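PDB 3ZBQ: Phikz039, which is PhuZ, a phage member of the tubulin/FtsZ family of nucleotide-binding proteins, modelled with GDP in its pocket. Local coordinates for residues V130-Y135 against H167-G172. Sequence-based numbering, arbitrary orientation.
Sequences VVIGSY and HENVEG. With GDP (guanosine-5'-diphosphate), chain B.
Ile132 pairs with His167 and Gly133 with Glu168 in parallel register, where strands 127-133 and 163-168 run side by side next to GDP. Helix 138-158 connects them in sequence, making a beta-alpha-beta unit of the tubulin-like nucleotide-binding fold. Three backbone hydrogen bonds join the two segments. Val131 O accepts one from His167 N, Gly133 N donates to His167 O at 2.8 Å, and Asn169 N carries the ladder one step on to Gly133 O at 2.8 Å. Further along, a water takes a hydrogen bond from Tyr135 N and gives one to Asn169 O.

Asn169 grips GDP through both ends of its amide. OD1 accepts a hydrogen bond from GDP N2 at 2.9 Å, while ND2 donates to GDP N3 in a nearly straight bond (169°) and to GDP O2' in a more bent one. The Ile132 side chain slants across that of Asn169, with CG2 3.5 Å from Asn169 OD1, and its CD1 touches guanine C2. Ser134 CB meets the ribose O2'.

Glu168 has CG anti to the backbone N (chi1 -171°) and an extended chain, which carries its carboxylate to Tyr135. Arg291 hydrogen-bonds Tyr135 OH. That hydroxyl donates to Glu168 OE2 at 2.9 Å, from above the carboxylate plane.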
# COMPACT_ATOMS: atom_id res chain seq x y z
N VAL A 130 1.93 2.58 -0.42
CA VAL A 130 3.10 1.86 0.04
C VAL A 130 2.59 0.63 0.80
O VAL A 130 1.88 0.76 1.80
CB VAL A 130 4.03 2.75 0.92
CG1 VAL A 130 5.25 1.97 1.35
CG2 VAL A 130 4.47 4.00 0.12
N VAL A 131 2.87 -0.56 0.26
CA VAL A 131 2.20 -1.78 0.71
C VAL A 131 3.17 -2.92 1.04
O VAL A 131 4.32 -2.92 0.58
CB VAL A 131 1.15 -2.26 -0.32
CG1 VAL A 131 0.18 -1.11 -0.66
CG2 VAL A 131 1.83 -2.76 -1.61
N ILE A 132 2.70 -3.88 1.84
CA ILE A 132 3.52 -5.01 2.30
C ILE A 132 2.86 -6.35 1.99
O ILE A 132 1.75 -6.64 2.47
CB ILE A 132 3.77 -4.94 3.84
CG1 ILE A 132 4.39 -3.59 4.22
CG2 ILE A 132 4.67 -6.09 4.30
CD1 ILE A 132 4.32 -3.27 5.71
N GLY A 133 3.53 -7.18 1.19
CA GLY A 133 3.02 -8.51 0.88
C GLY A 133 3.46 -9.52 1.92
O GLY A 133 4.59 -9.45 2.42
N SER A 134 2.59 -10.46 2.27
CA SER A 134 2.96 -11.52 3.21
C SER A 134 2.23 -12.81 2.90
O SER A 134 1.22 -12.82 2.19
CB SER A 134 2.74 -11.08 4.67
OG SER A 134 1.36 -10.89 4.97
N TYR A 135 2.72 -13.92 3.45
CA TYR A 135 2.16 -15.21 3.12
C TYR A 135 2.55 -16.23 4.17
O TYR A 135 2.83 -17.38 3.83
CB TYR A 135 2.66 -15.68 1.75
CG TYR A 135 4.10 -15.34 1.49
CD1 TYR A 135 5.13 -16.16 1.96
CD2 TYR A 135 4.45 -14.21 0.76
CE1 TYR A 135 6.45 -15.84 1.72
CE2 TYR A 135 5.76 -13.89 0.52
CZ TYR A 135 6.76 -14.70 1.00
OH TYR A 135 8.07 -14.36 0.73
N HIS A 167 6.60 -3.96 -1.06
CA HIS A 167 7.61 -4.51 -0.18
C HIS A 167 7.12 -5.86 0.26
O HIS A 167 5.97 -6.01 0.62
CB HIS A 167 7.80 -3.61 1.05
CG HIS A 167 8.24 -2.23 0.69
ND1 HIS A 167 9.55 -1.82 0.81
CD2 HIS A 167 7.56 -1.18 0.17
CE1 HIS A 167 9.66 -0.57 0.38
NE2 HIS A 167 8.46 -0.16 -0.01
N GLU A 168 8.00 -6.84 0.21
CA GLU A 168 7.60 -8.18 0.62
C GLU A 168 8.18 -8.52 1.98
O GLU A 168 9.38 -8.32 2.21
CB GLU A 168 8.10 -9.17 -0.41
CG GLU A 168 7.59 -10.57 -0.21
CD GLU A 168 7.87 -11.41 -1.42
OE1 GLU A 168 7.31 -11.11 -2.50
OE2 GLU A 168 8.68 -12.35 -1.29
N ASN A 169 7.34 -9.04 2.87
CA ASN A 169 7.83 -9.65 4.10
C ASN A 169 8.35 -11.02 3.72
O ASN A 169 7.63 -12.02 3.80
CB ASN A 169 6.72 -9.78 5.15
CG ASN A 169 6.53 -8.52 5.99
OD1 ASN A 169 7.33 -7.58 5.93
ND2 ASN A 169 5.48 -8.51 6.82
N VAL A 170 9.60 -11.07 3.26
CA VAL A 170 10.22 -12.33 2.89
C VAL A 170 10.31 -13.19 4.13
O VAL A 170 10.85 -12.78 5.16
CB VAL A 170 11.61 -12.13 2.26
CG1 VAL A 170 12.19 -13.47 1.88
CG2 VAL A 170 11.50 -11.25 1.01
N GLU A 171 9.72 -14.38 4.04
CA GLU A 171 9.73 -15.33 5.14
C GLU A 171 11.15 -15.48 5.68
O GLU A 171 12.07 -15.83 4.94
CB GLU A 171 9.20 -16.66 4.63
CG GLU A 171 8.98 -17.72 5.66
CD GLU A 171 8.50 -19.02 5.03
OE1 GLU A 171 9.04 -19.40 3.96
OE2 GLU A 171 7.60 -19.67 5.60
N GLY A 172 11.33 -15.18 6.97
CA GLY A 172 12.64 -15.29 7.60
C GLY A 172 13.38 -13.98 7.81
O GLY A 172 14.26 -13.89 8.67
PB GDP B . -4.51 -5.26 9.71
O1B GDP B . -4.53 -4.46 10.99
O2B GDP B . -4.34 -4.34 8.52
O3B GDP B . -5.75 -6.10 9.56
O3A GDP B . -3.27 -6.29 9.69
PA GDP B . -1.76 -5.96 10.13
O1A GDP B . -1.56 -5.57 11.58
O2A GDP B . -1.16 -4.94 9.19
O5' GDP B . -1.05 -7.37 9.90
C5' GDP B . -1.13 -8.04 8.65
C4' GDP B . 0.27 -8.50 8.25
O4' GDP B . 1.08 -7.36 7.95
C3' GDP B . 1.02 -9.23 9.35
O3' GDP B . 0.72 -10.63 9.31
C2' GDP B . 2.47 -8.95 9.01
O2' GDP B . 2.90 -9.85 7.99
C1' GDP B . 2.43 -7.59 8.34
N9 GDP B . 2.81 -6.50 9.26
C8 GDP B . 2.10 -6.00 10.29
N7 GDP B . 2.77 -4.98 10.89
C5 GDP B . 3.93 -4.81 10.22
C6 GDP B . 5.11 -3.92 10.32
O6 GDP B . 5.17 -3.02 11.20
N1 GDP B . 6.08 -4.09 9.41
C2 GDP B . 6.03 -5.04 8.45
N2 GDP B . 7.06 -5.18 7.58
N3 GDP B . 4.99 -5.89 8.31
C4 GDP B . 3.94 -5.81 9.15
O HOH W 1 5.43 -13.43 4.62